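CD180 antigen (Mus musculus, PDB 3T6Q) may cooperate with MD-1 and TLR4 in the innate response of B cells to bacterial lipopolysaccharide, leading to NF-kappa-B activation. Local coordinates at residues T393-L407 / Q418-L432. Numbering follows the deposited sequence. Where two conformers were deposited one is given.
Sequences TEAFKECPQLELLDL and QSPFQNLHLLKVLNL. With NAG (2-acetamido-2-deoxy-beta-D-glucopyranose), chain F; NAG (2-acetamido-2-deoxy-beta-D-glucopyranose), chain E.
Two successive coils of the leucine-rich-repeat solenoid stack here, strand 404-406 lying parallel to strand 429-431 while Phe396 and Phe421, from the loops on the convex side, fill the interior behind them. The strands are laced in the usual parallel way: Leu405 N donates to Val429 O (3.0 Å), Leu405 O accepts from Asn431 N, and Leu407 N donates to Asn431 O. At the entry to the strand, Glu403 O accepts from both Lys428 N and Val429 N. Leu405 and Leu430 point inward. Leu405 CD1 lies over one face of the Phe396 ring, offset toward the rim, brought there by a chi1 of -154° that turns CG away from the backbone N, and the same methyl meets the edge of Phe421 at CE1 (3.8 Å). Leu430 CD2 sits over the centre of the Phe421 ring, and Leu424 CD2 packs against Phe396 CB. The two phenylalanine side chains run alongside each other in the same direction, with Phe396 CE2 nearest Phe421 CE1, consistent with a phenylalanine spine as in other leucine-rich-repeat proteins.

Along the convex loops the coils are joined by backbone bonds from Glu394 N to Ser419 O and Ala395 N to Pro420 O. A bridging water accepts from Phe396 N and donates to Pro420 O and Gln422 O. Thr393 OG1 receives Ser419 N almost straight on (2.8 Å, 175°), and Asn423 ND2 meets Glu394 OE1 from above the carboxylate plane, at 2.8 Å.

Leu404, Asp406, Val429 and Asn431 face the concave side, where Asn431 ND2 carries an N-linked sugar. Asp406 OD1 is held by Ala408 N, which helps fix the carboxylate; its other oxygen, OD2, accepts the acetamido N2 of that sugar at 2.7 Å and N2 of a second N-acetylglucosamine at 2.8 Å.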
ATOM      1  N   THR A 393     -14.784 -15.909 -59.779  1.00 22.02           N
ATOM      2  CA  THR A 393     -14.276 -14.709 -60.435  1.00 22.79           C
ATOM      3  C   THR A 393     -15.086 -13.482 -59.988  1.00 20.54           C
ATOM      4  O   THR A 393     -16.291 -13.565 -59.802  1.00 23.86           O
ATOM      5  CB  THR A 393     -14.297 -14.892 -61.973  1.00 22.38           C
ATOM      6  OG1 THR A 393     -13.186 -15.722 -62.341  1.00 23.34           O
ATOM      7  CG2 THR A 393     -14.150 -13.528 -62.690  1.00 23.32           C
ATOM      8  N   GLU A 394     -14.406 -12.360 -59.781  1.00 22.43           N
ATOM      9  CA  GLU A 394     -15.054 -11.119 -59.323  1.00 23.72           C
ATOM     10  C   GLU A 394     -15.857 -11.302 -58.026  1.00 22.64           C
ATOM     11  O   GLU A 394     -17.044 -10.969 -57.934  1.00 20.03           O
ATOM     12  CB  GLU A 394     -15.905 -10.481 -60.411  1.00 29.27           C
ATOM     13  CG  GLU A 394     -15.902  -8.972 -60.258  1.00 38.84           C
ATOM     14  CD  GLU A 394     -16.708  -8.289 -61.340  1.00 52.93           C
ATOM     15  OE1 GLU A 394     -16.561  -7.056 -61.494  1.00 53.59           O
ATOM     16  OE2 GLU A 394     -17.495  -8.991 -62.009  1.00 49.06           O
ATOM     17  N   ALA A 395     -15.154 -11.844 -57.040  1.00 22.01           N
ATOM     18  CA  ALA A 395     -15.698 -12.146 -55.739  1.00 21.00           C
ATOM     19  C   ALA A 395     -16.014 -10.887 -54.911  1.00 22.58           C
ATOM     20  O   ALA A 395     -16.687 -10.988 -53.903  1.00 19.56           O
ATOM     21  CB  ALA A 395     -14.720 -13.071 -55.002  1.00 19.76           C
ATOM     22  N   PHE A 396     -15.545  -9.707 -55.352  1.00 18.94           N
ATOM     23  CA  PHE A 396     -15.663  -8.481 -54.595  1.00 18.59           C
ATOM     24  C   PHE A 396     -16.307  -7.382 -55.465  1.00 20.15           C
ATOM     25  O   PHE A 396     -16.036  -6.204 -55.293  1.00 20.51           O
ATOM     26  CB  PHE A 396     -14.292  -8.087 -54.000  1.00 19.23           C
ATOM     27  CG  PHE A 396     -13.734  -9.132 -53.038  1.00 22.01           C
ATOM     28  CD1 PHE A 396     -14.127  -9.140 -51.695  1.00 21.25           C
ATOM     29  CD2 PHE A 396     -12.866 -10.133 -53.487  1.00 18.02           C
ATOM     30  CE1 PHE A 396     -13.639 -10.121 -50.812  1.00 22.23           C
ATOM     31  CE2 PHE A 396     -12.387 -11.105 -52.630  1.00 20.64           C
ATOM     32  CZ  PHE A 396     -12.767 -11.109 -51.279  1.00 18.35           C
ATOM     33  N   LYS A 397     -17.206  -7.799 -56.357  1.00 23.48           N
ATOM     34  CA  LYS A 397     -17.900  -6.874 -57.260  1.00 25.93           C
ATOM     35  C   LYS A 397     -18.704  -5.860 -56.455  1.00 25.99           C
ATOM     36  O   LYS A 397     -18.788  -4.705 -56.844  1.00 23.53           O
ATOM     37  CB  LYS A 397     -18.823  -7.644 -58.205  1.00 27.63           C
ATOM     38  CG  LYS A 397     -19.421  -6.733 -59.275  1.00 32.71           C
ATOM     39  CD  LYS A 397     -20.503  -7.425 -60.086  1.00 39.85           C
ATOM     40  CE  LYS A 397     -21.847  -7.222 -59.406  1.00 50.15           C
ATOM     41  NZ  LYS A 397     -22.977  -7.381 -60.355  1.00 58.82           N
ATOM     42  N   GLU A 398     -19.270  -6.286 -55.322  1.00 21.88           N
ATOM     43  CA  GLU A 398     -19.999  -5.371 -54.423  1.00 24.50           C
ATOM     44  C   GLU A 398     -19.168  -4.280 -53.730  1.00 25.79           C
ATOM     45  O   GLU A 398     -19.746  -3.293 -53.253  1.00 24.63           O
ATOM     46  CB  GLU A 398     -20.821  -6.152 -53.379  1.00 24.11           C
ATOM     47  CG  GLU A 398     -21.973  -6.962 -53.975  1.00 25.26           C
ATOM     48  CD  GLU A 398     -23.050  -6.102 -54.669  1.00 29.84           C
ATOM     49  OE1 GLU A 398     -23.387  -6.400 -55.827  1.00 31.74           O
ATOM     50  OE2 GLU A 398     -23.570  -5.133 -54.064  1.00 26.32           O
ATOM     51  N   CYS A 399     -17.831  -4.422 -53.723  0.50 23.13           N
ATOM     52  CA  CYS A 399     -16.935  -3.435 -53.121  0.50 22.45           C
ATOM     53  C   CYS A 399     -15.801  -3.033 -54.017  0.50 24.67           C
ATOM     54  O   CYS A 399     -14.629  -3.270 -53.675  0.50 23.54           O
ATOM     55  CB  CYS A 399     -16.307  -3.943 -51.836  0.50 22.28           C
ATOM     56  SG  CYS A 399     -17.516  -4.700 -50.757  0.50 20.92           S
ATOM     57  N   PRO A 400     -16.125  -2.384 -55.132  1.00 25.59           N
ATOM     58  CA  PRO A 400     -15.091  -2.031 -56.119  1.00 28.37           C
ATOM     59  C   PRO A 400     -14.032  -1.043 -55.641  1.00 27.47           C
ATOM     60  O   PRO A 400     -12.979  -0.967 -56.261  1.00 28.75           O
ATOM     61  CB  PRO A 400     -15.901  -1.431 -57.289  1.00 28.14           C
ATOM     62  CG  PRO A 400     -17.177  -0.964 -56.686  1.00 31.01           C
ATOM     63  CD  PRO A 400     -17.454  -1.812 -55.477  1.00 26.46           C
ATOM     64  N   GLN A 401     -14.286  -0.315 -54.546  1.00 24.97           N
ATOM     65  CA  GLN A 401     -13.364   0.725 -54.057  1.00 26.67           C
ATOM     66  C   GLN A 401     -12.383   0.213 -53.023  1.00 21.16           C
ATOM     67  O   GLN A 401     -11.714   1.018 -52.399  1.00 21.37           O
ATOM     68  CB  GLN A 401     -14.115   1.907 -53.404  1.00 27.99           C
ATOM     69  CG  GLN A 401     -15.332   2.391 -54.163  1.00 31.84           C
ATOM     70  CD  GLN A 401     -14.970   3.315 -55.278  1.00 42.28           C
ATOM     71  OE1 GLN A 401     -15.439   4.457 -55.320  1.00 63.10           O
ATOM     72  NE2 GLN A 401     -14.126   2.851 -56.184  1.00 34.85           N
ATOM     73  N   LEU A 402     -12.287  -1.101 -52.834  1.00 17.72           N
ATOM     74  CA  LEU A 402     -11.465  -1.620 -51.709  1.00 21.96           C
ATOM     75  C   LEU A 402     -10.027  -1.177 -51.906  1.00 19.92           C
ATOM     76  O   LEU A 402      -9.522  -1.284 -53.025  1.00 20.39           O
ATOM     77  CB  LEU A 402     -11.521  -3.169 -51.719  1.00 21.82           C
ATOM     78  CG  LEU A 402     -11.883  -3.981 -50.474  1.00 29.09           C
ATOM     79  CD1 LEU A 402     -12.836  -3.310 -49.484  1.00 18.47           C
ATOM     80  CD2 LEU A 402     -12.358  -5.377 -50.887  1.00 22.02           C
ATOM     81  N   GLU A 403      -9.351  -0.748 -50.820  1.00 18.47           N
ATOM     82  CA  GLU A 403      -7.919  -0.427 -50.893  1.00 18.76           C
ATOM     83  C   GLU A 403      -7.064  -1.400 -50.090  1.00 19.14           C
ATOM     84  O   GLU A 403      -5.872  -1.539 -50.362  1.00 19.50           O
ATOM     85  CB  GLU A 403      -7.633   0.988 -50.352  1.00 20.67           C
ATOM     86  CG  GLU A 403      -8.429   2.027 -51.133  1.00 25.86           C
ATOM     87  CD  GLU A 403      -7.980   3.445 -50.886  1.00 40.43           C
ATOM     88  OE1 GLU A 403      -7.491   3.760 -49.772  1.00 37.07           O
ATOM     89  OE2 GLU A 403      -8.162   4.252 -51.817  1.00 49.90           O
ATOM     90  N   LEU A 404      -7.668  -2.034 -49.093  1.00 16.76           N
ATOM     91  CA  LEU A 404      -6.946  -3.031 -48.318  1.00 17.57           C
ATOM     92  C   LEU A 404      -7.867  -4.235 -48.142  1.00 17.38           C
ATOM     93  O   LEU A 404      -9.037  -4.055 -47.838  1.00 17.90           O
ATOM     94  CB  LEU A 404      -6.541  -2.466 -46.945  1.00 16.58           C
ATOM     95  CG  LEU A 404      -5.722  -3.481 -46.090  1.00 19.22           C
ATOM     96  CD1 LEU A 404      -4.712  -2.750 -45.236  1.00 20.25           C
ATOM     97  CD2 LEU A 404      -6.633  -4.356 -45.198  1.00 19.38           C
ATOM     98  N   LEU A 405      -7.324  -5.440 -48.348  1.00 16.13           N
ATOM     99  CA  LEU A 405      -8.081  -6.694 -48.168  1.00 16.92           C
ATOM    100  C   LEU A 405      -7.187  -7.683 -47.381  1.00 16.71           C
ATOM    101  O   LEU A 405      -6.093  -7.999 -47.846  1.00 17.67           O
ATOM    102  CB  LEU A 405      -8.402  -7.256 -49.549  1.00 17.97           C
ATOM    103  CG  LEU A 405      -9.623  -8.171 -49.781  1.00 27.44           C
ATOM    104  CD1 LEU A 405      -9.540  -9.114 -50.988  1.00 20.57           C
ATOM    105  CD2 LEU A 405     -10.301  -8.790 -48.537  1.00 22.41           C
ATOM    106  N   ASP A 406      -7.621  -8.112 -46.184  1.00 17.01           N
ATOM    107  CA  ASP A 406      -6.784  -8.972 -45.363  1.00 14.59           C
ATOM    108  C   ASP A 406      -7.514 -10.302 -45.267  1.00 16.11           C
ATOM    109  O   ASP A 406      -8.606 -10.350 -44.786  1.00 14.38           O
ATOM    110  CB  ASP A 406      -6.564  -8.320 -43.986  1.00 15.79           C
ATOM    111  CG  ASP A 406      -5.514  -9.031 -43.151  1.00 17.92           C
ATOM    112  OD1 ASP A 406      -5.118 -10.187 -43.521  1.00 16.29           O
ATOM    113  OD2 ASP A 406      -5.079  -8.454 -42.113  1.00 18.74           O
ATOM    114  N   LEU A 407      -6.892 -11.364 -45.773  1.00 17.59           N
ATOM    115  CA  LEU A 407      -7.435 -12.709 -45.753  1.00 16.50           C
ATOM    116  C   LEU A 407      -6.428 -13.652 -45.092  1.00 15.91           C
ATOM    117  O   LEU A 407      -6.468 -14.884 -45.293  1.00 17.24           O
ATOM    118  CB  LEU A 407      -7.711 -13.122 -47.225  1.00 15.79           C
ATOM    119  CG  LEU A 407      -8.986 -12.458 -47.797  1.00 18.58           C
ATOM    120  CD1 LEU A 407      -9.016 -12.556 -49.324  1.00 17.32           C
ATOM    121  CD2 LEU A 407     -10.260 -13.082 -47.216  1.00 18.03           C
ATOM    122  N   GLN A 418      -9.694 -19.040 -62.458  0.50 28.90           N
ATOM    123  CA  GLN A 418     -10.631 -18.001 -61.976  0.50 27.68           C
ATOM    124  C   GLN A 418      -9.867 -16.765 -61.523  0.50 24.72           C
ATOM    125  O   GLN A 418      -8.701 -16.866 -61.128  0.50 24.33           O
ATOM    126  CB  GLN A 418     -11.507 -18.505 -60.806  0.50 26.97           C
ATOM    127  CG  GLN A 418     -12.554 -19.564 -61.165  0.50 32.23           C
ATOM    128  CD  GLN A 418     -13.812 -18.993 -61.822  0.50 33.61           C
ATOM    129  OE1 GLN A 418     -14.707 -18.458 -61.152  0.50 29.18           O
ATOM    130  NE2 GLN A 418     -13.898 -19.135 -63.146  0.50 34.40           N
ATOM    131  N   SER A 419     -10.536 -15.607 -61.553  1.00 22.96           N
ATOM    132  CA  SER A 419      -9.912 -14.339 -61.147  1.00 21.01           C
ATOM    133  C   SER A 419     -10.733 -13.642 -60.051  1.00 22.97           C
ATOM    134  O   SER A 419     -11.493 -12.734 -60.333  1.00 21.14           O
ATOM    135  CB  SER A 419      -9.718 -13.401 -62.343  1.00 22.29           C
ATOM    136  OG  SER A 419      -8.928 -14.028 -63.322  1.00 22.45           O
ATOM    137  N   PRO A 420     -10.536 -14.063 -58.783  1.00 22.42           N
ATOM    138  CA  PRO A 420     -11.435 -13.625 -57.739  1.00 21.35           C
ATOM    139  C   PRO A 420     -11.324 -12.147 -57.425  1.00 22.22           C
ATOM    140  O   PRO A 420     -12.315 -11.577 -56.970  1.00 22.73           O
ATOM    141  CB  PRO A 420     -11.053 -14.495 -56.509  1.00 22.74           C
ATOM    142  CG  PRO A 420      -9.787 -15.191 -56.859  1.00 25.56           C
ATOM    143  CD  PRO A 420      -9.565 -15.093 -58.336  1.00 21.31           C
ATOM    144  N   PHE A 421     -10.156 -11.536 -57.695  1.00 20.86           N
ATOM    145  CA  PHE A 421      -9.908 -10.111 -57.367  1.00 18.97           C
ATOM    146  C   PHE A 421     -10.086  -9.183 -58.579  1.00 20.50           C
ATOM    147  O   PHE A 421      -9.715  -8.009 -58.539  1.00 23.13           O
ATOM    148  CB  PHE A 421      -8.484  -9.958 -56.789  1.00 21.49           C
ATOM    149  CG  PHE A 421      -8.179 -10.943 -55.713  1.00 19.89           C
ATOM    150  CD1 PHE A 421      -8.737 -10.792 -54.435  1.00 19.86           C
ATOM    151  CD2 PHE A 421      -7.380 -12.058 -55.982  1.00 20.76           C
ATOM    152  CE1 PHE A 421      -8.476 -11.739 -53.451  1.00 19.82           C
ATOM    153  CE2 PHE A 421      -7.126 -13.010 -55.000  1.00 19.68           C
ATOM    154  CZ  PHE A 421      -7.676 -12.852 -53.728  1.00 19.16           C
ATOM    155  N   GLN A 422     -10.709  -9.697 -59.624  1.00 22.38           N
ATOM    156  CA  GLN A 422     -10.937  -8.946 -60.860  1.00 26.50           C
ATOM    157  C   GLN A 422     -11.668  -7.621 -60.552  1.00 28.14           C
ATOM    158  O   GLN A 422     -12.580  -7.632 -59.760  1.00 23.89           O
ATOM    159  CB  GLN A 422     -11.816  -9.803 -61.763  1.00 28.70           C
ATOM    160  CG  GLN A 422     -12.142  -9.203 -63.112  1.00 39.10           C
ATOM    161  CD  GLN A 422     -12.805 -10.216 -64.031  1.00 42.58           C
ATOM    162  OE1 GLN A 422     -12.145 -11.100 -64.553  1.00 45.53           O
ATOM    163  NE2 GLN A 422     -14.119 -10.098 -64.210  1.00 44.92           N
ATOM    164  N   ASN A 423     -11.290  -6.508 -61.192  1.00 24.93           N
ATOM    165  CA  ASN A 423     -12.007  -5.231 -60.975  1.00 28.89           C
ATOM    166  C   ASN A 423     -11.909  -4.706 -59.508  1.00 26.20           C
ATOM    167  O   ASN A 423     -12.784  -4.017 -59.012  1.00 24.98           O
ATOM    168  CB  ASN A 423     -13.477  -5.334 -61.454  1.00 36.80           C
ATOM    169  CG  ASN A 423     -13.607  -5.539 -62.985  1.00 41.15           C
ATOM    170  OD1 ASN A 423     -12.723  -5.174 -63.757  1.00 41.45           O
ATOM    171  ND2 ASN A 423     -14.729  -6.108 -63.416  1.00 41.63           N
ATOM    172  N   LEU A 424     -10.806  -5.015 -58.836  1.00 22.09           N
ATOM    173  CA  LEU A 424     -10.448  -4.292 -57.626  1.00 20.27           C
ATOM    174  C   LEU A 424      -9.293  -3.345 -57.993  1.00 20.30           C
ATOM    175  O   LEU A 424      -8.148  -3.482 -57.517  1.00 18.95           O
ATOM    176  CB  LEU A 424     -10.039  -5.252 -56.505  1.00 21.89           C
ATOM    177  CG  LEU A 424     -11.191  -6.038 -55.867  1.00 20.85           C
ATOM    178  CD1 LEU A 424     -10.616  -6.983 -54.788  1.00 20.22           C
ATOM    179  CD2 LEU A 424     -12.276  -5.111 -55.303  1.00 22.02           C
ATOM    180  N   HIS A 425      -9.629  -2.387 -58.855  1.00 21.21           N
ATOM    181  CA  HIS A 425      -8.656  -1.478 -59.449  1.00 24.33           C
ATOM    182  C   HIS A 425      -8.066  -0.476 -58.515  1.00 22.70           C
ATOM    183  O   HIS A 425      -7.168   0.225 -58.908  1.00 21.96           O
ATOM    184  CB  HIS A 425      -9.334  -0.728 -60.603  1.00 32.60           C
ATOM    185  CG  HIS A 425      -9.503  -1.551 -61.858  1.00 39.05           C
ATOM    186  ND1 HIS A 425      -9.324  -2.899 -61.895  1.00 40.37           N
ATOM    187  CD2 HIS A 425      -9.891  -1.172 -63.150  1.00 44.21           C
ATOM    188  CE1 HIS A 425      -9.545  -3.346 -63.148  1.00 44.05           C
ATOM    189  NE2 HIS A 425      -9.894  -2.291 -63.914  1.00 50.78           N
ATOM    190  N   LEU A 426      -8.572  -0.328 -57.285  1.00 19.23           N
ATOM    191  CA  LEU A 426      -7.916   0.572 -56.322  1.00 20.02           C
ATOM    192  C   LEU A 426      -7.182  -0.194 -55.196  1.00 18.01           C
ATOM    193  O   LEU A 426      -6.661   0.419 -54.294  1.00 21.11           O
ATOM    194  CB  LEU A 426      -8.952   1.528 -55.681  1.00 24.44           C
ATOM    195  CG  LEU A 426      -9.677   2.530 -56.637  1.00 26.97           C
ATOM    196  CD1 LEU A 426     -10.704   3.369 -55.861  1.00 24.03           C
ATOM    197  CD2 LEU A 426      -8.645   3.449 -57.300  1.00 25.78           C
ATOM    198  N   LEU A 427      -7.193  -1.521 -55.223  1.00 17.85           N
ATOM    199  CA  LEU A 427      -6.624  -2.277 -54.085  1.00 17.05           C
ATOM    200  C   LEU A 427      -5.106  -2.092 -54.087  1.00 17.27           C
ATOM    201  O   LEU A 427      -4.459  -2.283 -55.145  1.00 17.67           O
ATOM    202  CB  LEU A 427      -6.957  -3.761 -54.206  1.00 15.84           C
ATOM    203  CG  LEU A 427      -6.653  -4.565 -52.916  1.00 19.10           C
ATOM    204  CD1 LEU A 427      -7.677  -4.285 -51.810  1.00 16.96           C
ATOM    205  CD2 LEU A 427      -6.719  -6.051 -53.294  1.00 17.40           C
ATOM    206  N   LYS A 428      -4.561  -1.714 -52.929  1.00 17.25           N
ATOM    207  CA  LYS A 428      -3.141  -1.429 -52.796  1.00 19.35           C
ATOM    208  C   LYS A 428      -2.469  -2.494 -51.933  1.00 20.35           C
ATOM    209  O   LYS A 428      -1.282  -2.732 -52.122  1.00 19.22           O
ATOM    210  CB  LYS A 428      -2.902  -0.083 -52.117  1.00 19.91           C
ATOM    211  CG  LYS A 428      -3.347   1.111 -52.960  1.00 30.02           C
ATOM    212  CD  LYS A 428      -2.974   2.401 -52.239  1.00 35.28           C
ATOM    213  CE  LYS A 428      -4.198   3.268 -52.011  1.00 39.60           C
ATOM    214  NZ  LYS A 428      -3.778   4.598 -51.477  1.00 48.04           N
ATOM    215  N   VAL A 429      -3.221  -3.082 -50.979  1.00 18.34           N
ATOM    216  CA  VAL A 429      -2.625  -3.996 -49.994  1.00 16.81           C
ATOM    217  C   VAL A 429      -3.480  -5.272 -49.921  1.00 17.84           C
ATOM    218  O   VAL A 429      -4.700  -5.195 -49.694  1.00 14.51           O
ATOM    219  CB  VAL A 429      -2.542  -3.386 -48.570  1.00 17.46           C
ATOM    220  CG1 VAL A 429      -2.006  -4.433 -47.572  1.00 20.26           C
ATOM    221  CG2 VAL A 429      -1.646  -2.146 -48.529  1.00 18.32           C
ATOM    222  N   LEU A 430      -2.843  -6.430 -50.114  1.00 15.33           N
ATOM    223  CA  LEU A 430      -3.564  -7.709 -50.108  1.00 17.45           C
ATOM    224  C   LEU A 430      -2.746  -8.701 -49.268  1.00 17.53           C
ATOM    225  O   LEU A 430      -1.568  -8.961 -49.592  1.00 17.05           O
ATOM    226  CB  LEU A 430      -3.754  -8.222 -51.551  1.00 14.94           C
ATOM    227  CG  LEU A 430      -4.402  -9.581 -51.783  1.00 18.36           C
ATOM    228  CD1 LEU A 430      -5.782  -9.687 -51.107  1.00 16.87           C
ATOM    229  CD2 LEU A 430      -4.542  -9.844 -53.284  1.00 20.58           C
ATOM    230  N   ASN A 431      -3.342  -9.215 -48.182  1.00 14.92           N
ATOM    231  CA  ASN A 431      -2.609 -10.130 -47.316  1.00 14.17           C
ATOM    232  C   ASN A 431      -3.266 -11.505 -47.464  1.00 15.05           C
ATOM    233  O   ASN A 431      -4.423 -11.693 -47.059  1.00 15.40           O
ATOM    234  CB  ASN A 431      -2.584  -9.647 -45.839  1.00 13.48           C
ATOM    235  CG  ASN A 431      -1.668 -10.495 -44.956  1.00 14.60           C
ATOM    236  OD1 ASN A 431      -1.302 -11.593 -45.321  1.00 16.30           O
ATOM    237  ND2 ASN A 431      -1.315  -9.997 -43.791  1.00 17.28           N
ATOM    238  N   LEU A 432      -2.499 -12.448 -48.013  1.00 16.86           N
ATOM    239  CA  LEU A 432      -2.947 -13.833 -48.244  1.00 15.45           C
ATOM    240  C   LEU A 432      -2.055 -14.840 -47.524  1.00 15.55           C
ATOM    241  O   LEU A 432      -1.915 -16.001 -47.963  1.00 16.48           O
ATOM    242  CB  LEU A 432      -2.927 -14.154 -49.760  1.00 16.42           C
ATOM    243  CG  LEU A 432      -3.863 -13.238 -50.614  1.00 17.78           C
ATOM    244  CD1 LEU A 432      -3.748 -13.462 -52.110  1.00 21.29           C
ATOM    245  CD2 LEU A 432      -5.322 -13.438 -50.207  1.00 20.33           C
TER
HETATM  246  C1  NAG F   1      -1.691  -8.689 -43.340  1.00 17.50           C
HETATM  247  C2  NAG F   1      -1.675  -8.515 -41.813  1.00 19.29           C
HETATM  248  C3  NAG F   1      -1.965  -7.031 -41.499  1.00 18.97           C
HETATM  249  C4  NAG F   1      -1.006  -6.067 -42.241  1.00 20.06           C
HETATM  250  C5  NAG F   1      -0.958  -6.414 -43.735  1.00 19.13           C
HETATM  251  C6  NAG F   1       0.104  -5.612 -44.494  1.00 20.24           C
HETATM  252  C7  NAG F   1      -2.404 -10.323 -40.287  1.00 20.70           C
HETATM  253  C8  NAG F   1      -3.557 -11.153 -39.738  1.00 16.63           C
HETATM  254  N2  NAG F   1      -2.693  -9.400 -41.199  1.00 17.93           N
HETATM  255  O3  NAG F   1      -1.836  -6.820 -40.086  1.00 17.46           O
HETATM  256  O4  NAG F   1      -1.532  -4.730 -42.203  1.00 21.96           O
HETATM  257  O5  NAG F   1      -0.716  -7.807 -43.933  1.00 18.49           O
HETATM  258  O6  NAG F   1       1.369  -5.801 -43.890  1.00 21.57           O
HETATM  259  O7  NAG F   1      -1.258 -10.509 -39.886  1.00 21.66           O
HETATM  260  C1  NAG E   1      -7.172  -8.060 -39.493  1.00 17.41           C
HETATM  261  C2  NAG E   1      -6.053  -7.050 -39.143  1.00 18.42           C
HETATM  262  C3  NAG E   1      -4.887  -7.774 -38.432  1.00 19.44           C
HETATM  263  C4  NAG E   1      -5.394  -8.661 -37.297  1.00 16.96           C
HETATM  264  C5  NAG E   1      -6.522  -9.546 -37.793  1.00 17.26           C
HETATM  265  C6  NAG E   1      -7.119 -10.473 -36.736  1.00 17.54           C
HETATM  266  C7  NAG E   1      -5.383  -5.042 -40.401  1.00 22.01           C
HETATM  267  C8  NAG E   1      -4.918  -4.508 -41.720  1.00 20.34           C
HETATM  268  N2  NAG E   1      -5.592  -6.372 -40.332  1.00 19.11           N
HETATM  269  O3  NAG E   1      -4.011  -6.799 -37.930  1.00 20.52           O
HETATM  270  O4  NAG E   1      -4.396  -9.556 -36.800  1.00 19.35           O
HETATM  271  O5  NAG E   1      -7.572  -8.754 -38.349  1.00 19.37           O
HETATM  272  O6  NAG E   1      -7.945  -9.741 -35.828  1.00 17.99           O
HETATM  273  O7  NAG E   1      -5.539  -4.265 -39.459  1.00 19.58           O
HETATM  274  O   HOH W   1     -13.450  -8.912 -57.203  1.00 20.16           O
HETATM  275  O   HOH W   2     -15.194  -4.879 -57.845  1.00 41.81           O
HETATM  276  O   HOH W   3     -10.463  -1.695 -55.624  1.00 18.28           O
HETATM  277  O   HOH W   4     -12.320  -0.955 -58.921  1.00 32.84           O